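Local atomic coordinates of hypothetical protein (Rhodococcus sp., PDB entry 2OV9), a protein that probably hydrolyses medium- and long-chain fatty acyl-CoA thioesters to the free fatty acid and coenzyme A, as a member of the hotdog-fold thioesterase superfamily. Residues Pro165-Lys177 and Ile186-Gln198. Numbering follows the deposited sequence.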
ATOM      1  N   PRO B 165     -10.217 -14.669  -6.194  1.00 37.95           N
ATOM      2  CA  PRO B 165      -9.040 -13.938  -6.705  1.00 37.73           C
ATOM      3  C   PRO B 165      -9.384 -12.531  -7.216  1.00 37.17           C
ATOM      4  O   PRO B 165     -10.428 -12.328  -7.849  1.00 37.09           O
ATOM      5  CB  PRO B 165      -8.584 -14.815  -7.877  1.00 38.08           C
ATOM      6  CG  PRO B 165      -8.910 -16.227  -7.393  1.00 38.24           C
ATOM      7  CD  PRO B 165     -10.216 -16.084  -6.633  1.00 38.50           C
ATOM      8  N   THR B 166      -8.513 -11.573  -6.929  1.00 35.82           N
ATOM      9  CA  THR B 166      -8.740 -10.192  -7.324  1.00 34.66           C
ATOM     10  C   THR B 166      -7.743  -9.844  -8.421  1.00 33.72           C
ATOM     11  O   THR B 166      -6.561  -9.701  -8.146  1.00 34.42           O
ATOM     12  CB  THR B 166      -8.513  -9.251  -6.129  1.00 34.27           C
ATOM     13  OG1 THR B 166      -9.240  -9.731  -4.985  1.00 35.85           O
ATOM     14  CG2 THR B 166      -8.990  -7.858  -6.478  1.00 33.96           C
ATOM     15  N   PRO B 167      -8.192  -9.734  -9.662  1.00 33.51           N
ATOM     16  CA  PRO B 167      -7.199  -9.592 -10.731  1.00 33.03           C
ATOM     17  C   PRO B 167      -6.628  -8.211 -10.921  1.00 31.95           C
ATOM     18  O   PRO B 167      -7.295  -7.219 -10.692  1.00 32.66           O
ATOM     19  CB  PRO B 167      -7.982  -9.977 -12.002  1.00 33.35           C
ATOM     20  CG  PRO B 167      -9.431  -9.661 -11.641  1.00 34.49           C
ATOM     21  CD  PRO B 167      -9.581  -9.816 -10.173  1.00 33.59           C
ATOM     22  N   LEU B 168      -5.390  -8.171 -11.386  1.00 32.12           N
ATOM     23  CA  LEU B 168      -4.784  -6.960 -11.915  1.00 31.95           C
ATOM     24  C   LEU B 168      -5.329  -6.732 -13.322  1.00 32.54           C
ATOM     25  O   LEU B 168      -5.897  -7.653 -13.933  1.00 31.19           O
ATOM     26  CB  LEU B 168      -3.257  -7.139 -11.982  1.00 31.95           C
ATOM     27  CG  LEU B 168      -2.477  -7.356 -10.673  1.00 32.98           C
ATOM     28  CD1 LEU B 168      -1.045  -7.692 -10.997  1.00 33.04           C
ATOM     29  CD2 LEU B 168      -2.579  -6.093  -9.800  1.00 28.80           C
ATOM     30  N   PHE B 169      -5.133  -5.519 -13.841  1.00 33.17           N
ATOM     31  CA  PHE B 169      -5.395  -5.175 -15.247  1.00 35.24           C
ATOM     32  C   PHE B 169      -6.864  -5.146 -15.674  1.00 35.46           C
ATOM     33  O   PHE B 169      -7.169  -5.185 -16.871  1.00 36.15           O
ATOM     34  CB  PHE B 169      -4.605  -6.080 -16.210  1.00 35.38           C
ATOM     35  CG  PHE B 169      -3.229  -6.457 -15.713  1.00 37.52           C
ATOM     36  CD1 PHE B 169      -2.304  -5.473 -15.341  1.00 39.19           C
ATOM     37  CD2 PHE B 169      -2.864  -7.791 -15.624  1.00 37.86           C
ATOM     38  CE1 PHE B 169      -1.034  -5.827 -14.863  1.00 40.32           C
ATOM     39  CE2 PHE B 169      -1.580  -8.171 -15.156  1.00 40.69           C
ATOM     40  CZ  PHE B 169      -0.663  -7.178 -14.779  1.00 39.92           C
ATOM     41  N   GLU B 170      -7.776  -5.134 -14.715  1.00 35.90           N
ATOM     42  CA  GLU B 170      -9.187  -5.003 -15.062  1.00 36.76           C
ATOM     43  C   GLU B 170      -9.900  -4.161 -14.022  1.00 36.10           C
ATOM     44  O   GLU B 170      -9.406  -4.021 -12.913  1.00 34.64           O
ATOM     45  CB  GLU B 170      -9.850  -6.371 -15.251  1.00 38.03           C
ATOM     46  CG  GLU B 170     -10.252  -7.068 -13.994  1.00 41.71           C
ATOM     47  CD  GLU B 170     -10.721  -8.497 -14.280  1.00 46.37           C
ATOM     48  OE1 GLU B 170      -9.983  -9.240 -14.962  1.00 46.62           O
ATOM     49  OE2 GLU B 170     -11.821  -8.878 -13.820  1.00 47.85           O
ATOM     50  N   PRO B 171     -11.049  -3.577 -14.396  1.00 35.95           N
ATOM     51  CA  PRO B 171     -11.747  -2.641 -13.522  1.00 35.72           C
ATOM     52  C   PRO B 171     -12.309  -3.326 -12.271  1.00 35.70           C
ATOM     53  O   PRO B 171     -13.073  -4.294 -12.373  1.00 35.32           O
ATOM     54  CB  PRO B 171     -12.881  -2.091 -14.414  1.00 35.08           C
ATOM     55  CG  PRO B 171     -12.584  -2.545 -15.785  1.00 35.85           C
ATOM     56  CD  PRO B 171     -11.745  -3.753 -15.697  1.00 35.92           C
ATOM     57  N   LEU B 172     -11.893  -2.844 -11.102  1.00 35.36           N
ATOM     58  CA  LEU B 172     -12.428  -3.302  -9.814  1.00 36.11           C
ATOM     59  C   LEU B 172     -13.287  -2.212  -9.154  1.00 36.90           C
ATOM     60  O   LEU B 172     -12.839  -1.084  -9.010  1.00 36.19           O
ATOM     61  CB  LEU B 172     -11.261  -3.615  -8.852  1.00 37.03           C
ATOM     62  CG  LEU B 172     -10.174  -4.564  -9.381  1.00 36.55           C
ATOM     63  CD1 LEU B 172      -9.011  -4.653  -8.387  1.00 37.69           C
ATOM     64  CD2 LEU B 172     -10.723  -5.964  -9.733  1.00 35.52           C
ATOM     65  N   THR B 173     -14.510  -2.553  -8.742  1.00 36.46           N
ATOM     66  CA  THR B 173     -15.384  -1.582  -8.112  1.00 35.90           C
ATOM     67  C   THR B 173     -15.191  -1.654  -6.630  1.00 36.27           C
ATOM     68  O   THR B 173     -15.425  -2.704  -6.036  1.00 36.08           O
ATOM     69  CB  THR B 173     -16.860  -1.898  -8.396  1.00 35.90           C
ATOM     70  OG1 THR B 173     -17.044  -2.022  -9.813  1.00 35.02           O
ATOM     71  CG2 THR B 173     -17.775  -0.776  -7.830  1.00 35.23           C
ATOM     72  N   LEU B 174     -14.810  -0.525  -6.045  1.00 36.69           N
ATOM     73  CA  LEU B 174     -14.686  -0.379  -4.612  1.00 38.45           C
ATOM     74  C   LEU B 174     -15.915   0.353  -4.087  1.00 38.79           C
ATOM     75  O   LEU B 174     -16.330   1.347  -4.661  1.00 38.59           O
ATOM     76  CB  LEU B 174     -13.447   0.445  -4.270  1.00 38.29           C
ATOM     77  CG  LEU B 174     -12.097   0.148  -4.947  1.00 41.82           C
ATOM     78  CD1 LEU B 174     -11.023   1.084  -4.412  1.00 43.51           C
ATOM     79  CD2 LEU B 174     -11.637  -1.297  -4.760  1.00 46.60           C
ATOM     80  N   THR B 175     -16.502  -0.153  -3.005  1.00 38.76           N
ATOM     81  CA  THR B 175     -17.676   0.465  -2.400  1.00 39.28           C
ATOM     82  C   THR B 175     -17.548   0.393  -0.871  1.00 38.39           C
ATOM     83  O   THR B 175     -16.995  -0.571  -0.346  1.00 38.88           O
ATOM     84  CB  THR B 175     -18.957  -0.275  -2.827  1.00 40.30           C
ATOM     85  OG1 THR B 175     -19.016  -0.348  -4.266  1.00 45.07           O
ATOM     86  CG2 THR B 175     -20.177   0.454  -2.323  1.00 42.42           C
ATOM     87  N   GLY B 176     -18.064   1.399  -0.176  1.00 36.49           N
ATOM     88  CA  GLY B 176     -18.090   1.434   1.294  1.00 34.98           C
ATOM     89  C   GLY B 176     -19.360   2.145   1.740  1.00 35.30           C
ATOM     90  O   GLY B 176     -19.885   2.990   1.014  1.00 33.84           O
ATOM     91  N   LYS B 177     -19.850   1.802   2.922  1.00 34.88           N
ATOM     92  CA  LYS B 177     -21.022   2.465   3.498  1.00 35.84           C
ATOM     93  C   LYS B 177     -21.011   2.334   5.013  1.00 35.78           C
ATOM     94  O   LYS B 177     -20.751   1.267   5.548  1.00 35.29           O
ATOM     95  CB  LYS B 177     -22.316   1.903   2.925  1.00 35.68           C
ATOM     96  CG  LYS B 177     -23.574   2.622   3.407  1.00 37.21           C
ATOM     97  CD  LYS B 177     -24.810   2.150   2.657  1.00 39.91           C
ATOM     98  CE  LYS B 177     -26.036   2.752   3.284  1.00 42.46           C
ATOM     99  NZ  LYS B 177     -27.249   2.405   2.513  1.00 48.54           N
ATOM    100  N   ILE B 186     -18.694   3.377  15.459  1.00 40.25           N
ATOM    101  CA  ILE B 186     -19.165   3.358  14.084  1.00 39.36           C
ATOM    102  C   ILE B 186     -18.837   2.018  13.454  1.00 38.67           C
ATOM    103  O   ILE B 186     -17.726   1.519  13.613  1.00 38.62           O
ATOM    104  CB  ILE B 186     -18.516   4.482  13.267  1.00 39.46           C
ATOM    105  CG1 ILE B 186     -18.895   5.839  13.867  1.00 41.28           C
ATOM    106  CG2 ILE B 186     -18.928   4.374  11.779  1.00 39.99           C
ATOM    107  CD1 ILE B 186     -17.747   6.819  13.947  1.00 42.82           C
ATOM    108  N   THR B 187     -19.814   1.440  12.756  1.00 37.55           N
ATOM    109  CA  THR B 187     -19.592   0.245  11.946  1.00 36.42           C
ATOM    110  C   THR B 187     -19.754   0.581  10.480  1.00 35.69           C
ATOM    111  O   THR B 187     -20.778   1.160  10.071  1.00 35.00           O
ATOM    112  CB  THR B 187     -20.576  -0.885  12.292  1.00 36.71           C
ATOM    113  OG1 THR B 187     -20.325  -1.336  13.625  1.00 37.08           O
ATOM    114  CG2 THR B 187     -20.387  -2.067  11.355  1.00 37.34           C
ATOM    115  N   THR B 188     -18.762   0.161   9.693  1.00 34.64           N
ATOM    116  CA  THR B 188     -18.701   0.458   8.281  1.00 33.88           C
ATOM    117  C   THR B 188     -18.362  -0.806   7.497  1.00 34.09           C
ATOM    118  O   THR B 188     -17.548  -1.616   7.953  1.00 33.58           O
ATOM    119  CB  THR B 188     -17.637   1.532   8.041  1.00 34.35           C
ATOM    120  OG1 THR B 188     -17.733   2.523   9.072  1.00 33.65           O
ATOM    121  CG2 THR B 188     -17.811   2.218   6.670  1.00 32.71           C
ATOM    122  N   ALA B 189     -18.971  -0.969   6.318  1.00 34.01           N
ATOM    123  CA  ALA B 189     -18.740  -2.153   5.486  1.00 34.10           C
ATOM    124  C   ALA B 189     -18.425  -1.772   4.031  1.00 34.85           C
ATOM    125  O   ALA B 189     -18.821  -0.706   3.547  1.00 35.03           O
ATOM    126  CB  ALA B 189     -19.951  -3.102   5.531  1.00 34.34           C
ATOM    127  N   GLY B 190     -17.733  -2.657   3.327  1.00 34.96           N
ATOM    128  CA  GLY B 190     -17.376  -2.381   1.935  1.00 36.13           C
ATOM    129  C   GLY B 190     -16.953  -3.660   1.263  1.00 36.44           C
ATOM    130  O   GLY B 190     -16.848  -4.714   1.909  1.00 35.98           O
ATOM    131  N   ASP B 191     -16.752  -3.587  -0.045  1.00 36.47           N
ATOM    132  CA  ASP B 191     -16.234  -4.733  -0.769  1.00 36.46           C
ATOM    133  C   ASP B 191     -15.591  -4.278  -2.052  1.00 36.15           C
ATOM    134  O   ASP B 191     -15.706  -3.100  -2.424  1.00 36.76           O
ATOM    135  CB  ASP B 191     -17.326  -5.770  -1.037  1.00 36.65           C
ATOM    136  CG  ASP B 191     -18.515  -5.194  -1.745  1.00 39.15           C
ATOM    137  OD1 ASP B 191     -18.342  -4.501  -2.779  1.00 39.01           O
ATOM    138  OD2 ASP B 191     -19.628  -5.473  -1.278  1.00 38.83           O
ATOM    139  N   ILE B 192     -14.910  -5.207  -2.708  1.00 34.42           N
ATOM    140  CA  ILE B 192     -14.270  -4.985  -3.999  1.00 33.80           C
ATOM    141  C   ILE B 192     -14.925  -6.017  -4.887  1.00 33.37           C
ATOM    142  O   ILE B 192     -14.911  -7.205  -4.547  1.00 32.34           O
ATOM    143  CB  ILE B 192     -12.754  -5.324  -3.957  1.00 33.48           C
ATOM    144  CG1 ILE B 192     -12.009  -4.305  -3.104  1.00 33.78           C
ATOM    145  CG2 ILE B 192     -12.162  -5.370  -5.381  1.00 32.53           C
ATOM    146  CD1 ILE B 192     -10.497  -4.561  -2.888  1.00 35.37           C
ATOM    147  N   ARG B 193     -15.471  -5.579  -6.020  1.00 33.55           N
ATOM    148  CA  ARG B 193     -16.086  -6.503  -6.974  1.00 33.66           C
ATOM    149  C   ARG B 193     -15.455  -6.409  -8.352  1.00 34.94           C
ATOM    150  O   ARG B 193     -14.952  -5.359  -8.746  1.00 36.21           O
ATOM    151  CB  ARG B 193     -17.582  -6.189  -7.117  1.00 33.81           C
ATOM    152  CG  ARG B 193     -18.362  -6.395  -5.838  1.00 33.99           C
ATOM    153  CD  ARG B 193     -19.808  -5.902  -5.915  1.00 35.54           C
ATOM    154  NE  ARG B 193     -20.365  -5.992  -4.560  1.00 40.65           N
ATOM    155  CZ  ARG B 193     -21.290  -6.871  -4.181  1.00 42.44           C
ATOM    156  NH1 ARG B 193     -21.811  -7.724  -5.057  1.00 45.07           N
ATOM    157  NH2 ARG B 193     -21.708  -6.892  -2.921  1.00 43.19           N
ATOM    158  N   THR B 194     -15.533  -7.484  -9.125  1.00 35.48           N
ATOM    159  CA  THR B 194     -15.187  -7.366 -10.532  1.00 35.72           C
ATOM    160  C   THR B 194     -16.361  -6.762 -11.297  1.00 35.79           C
ATOM    161  O   THR B 194     -17.452  -6.547 -10.739  1.00 35.44           O
ATOM    162  CB  THR B 194     -14.743  -8.718 -11.128  1.00 36.65           C
ATOM    163  OG1 THR B 194     -15.675  -9.747 -10.767  1.00 36.63           O
ATOM    164  CG2 THR B 194     -13.336  -9.071 -10.623  1.00 36.48           C
ATOM    165  N   ALA B 195     -16.138  -6.482 -12.582  1.00 35.28           N
ATOM    166  CA  ALA B 195     -17.143  -5.847 -13.426  1.00 35.09           C
ATOM    167  C   ALA B 195     -18.452  -6.643 -13.524  1.00 35.05           C
ATOM    168  O   ALA B 195     -19.517  -6.060 -13.711  1.00 35.33           O
ATOM    169  CB  ALA B 195     -16.554  -5.597 -14.835  1.00 34.85           C
ATOM    170  N   ASP B 196     -18.380  -7.968 -13.412  1.00 34.28           N
ATOM    171  CA  ASP B 196     -19.596  -8.803 -13.393  1.00 33.75           C
ATOM    172  C   ASP B 196     -20.347  -8.740 -12.040  1.00 33.29           C
ATOM    173  O   ASP B 196     -21.433  -9.300 -11.880  1.00 32.98           O
ATOM    174  CB  ASP B 196     -19.257 -10.257 -13.759  1.00 32.99           C
ATOM    175  CG  ASP B 196     -18.295 -10.903 -12.761  1.00 34.13           C
ATOM    176  OD1 ASP B 196     -17.899 -10.234 -11.791  1.00 32.64           O
ATOM    177  OD2 ASP B 196     -17.945 -12.088 -12.939  1.00 32.25           O
ATOM    178  N   GLY B 197     -19.777  -8.052 -11.069  1.00 33.29           N
ATOM    179  CA  GLY B 197     -20.496  -7.833  -9.838  1.00 33.22           C
ATOM    180  C   GLY B 197     -20.063  -8.790  -8.743  1.00 34.05           C
ATOM    181  O   GLY B 197     -20.386  -8.565  -7.573  1.00 33.70           O
ATOM    182  N   GLN B 198     -19.317  -9.844  -9.083  1.00 32.50           N
ATOM    183  CA  GLN B 198     -18.970 -10.827  -8.061  1.00 32.65           C
ATOM    184  C   GLN B 198     -18.014 -10.230  -7.036  1.00 32.42           C
ATOM    185  O   GLN B 198     -17.093  -9.491  -7.406  1.00 32.15           O
ATOM    186  CB  GLN B 198     -18.398 -12.091  -8.697  1.00 32.64           C
ATOM    187  CG  GLN B 198     -19.382 -12.729  -9.678  1.00 34.51           C
ATOM    188  CD  GLN B 198     -18.999 -14.146 -10.018  1.00 41.71           C
ATOM    189  OE1 GLN B 198     -18.517 -14.416 -11.118  1.00 43.45           O
ATOM    190  NE2 GLN B 198     -19.202 -15.064  -9.073  1.00 41.89           N
TER
HETATM  191  O   HOH W   1     -13.507  -6.490 -13.572  1.00 31.21           O
HETATM  192  O   HOH W   2     -17.917  -2.996  -4.941  1.00 28.60           O
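I192 lies against L172 and L174 on the inner face of an antiparallel hairpin, whose strands 171-177 and 186-194 run at 158° to each other in the curved sheet of a hotdog fold. L174 CD2 presses on I192 CG1 at 3.5 Å, tighter than usual for two carbons, and the two side chains lie alongside, pointing the same way. With CG1 beside the backbone N and anti to the carbonyl carbon (chi1 -69°), CG2 of I192 is placed on the L172 side, 4.0 Å from L172 CB, and also meets T166 CG2. Helix 131-148 covers this face through S134 and L138, so an alanine in place of I192 would probably open a gap between L172, L174 and the helix.

At the open end of the hairpin, where a type I turn runs from T194 to G197, the methyl of T194 meets residues 165-177: CG2 sits 3.9 Å from P167 CD and 3.5 Å from E170 OE2. A water joins the two segments here, donating to E170 OE2 and P171 O and accepting from A195 N.

The other face is polar. T173 and R193 exchange two backbone hydrogen bonds, T173 N reaching R193 O at 2.8 Å. R193 grips D191 side-on, NE to OD1 and NH2 to OD2, each nitrogen coming from above the carboxylate plane, while NH1 holds G197 O. A second water spans T173 O, T175 OG1 and D191 OD1. The hairpin thus illustrates an amphipathic sheet: L172, L174 and I192 supply hydrocarbon under helix 131-148, while opposite, a salt bridge within strand 186-194 pairs D191 with R193 and water links D191 to T173 and T175.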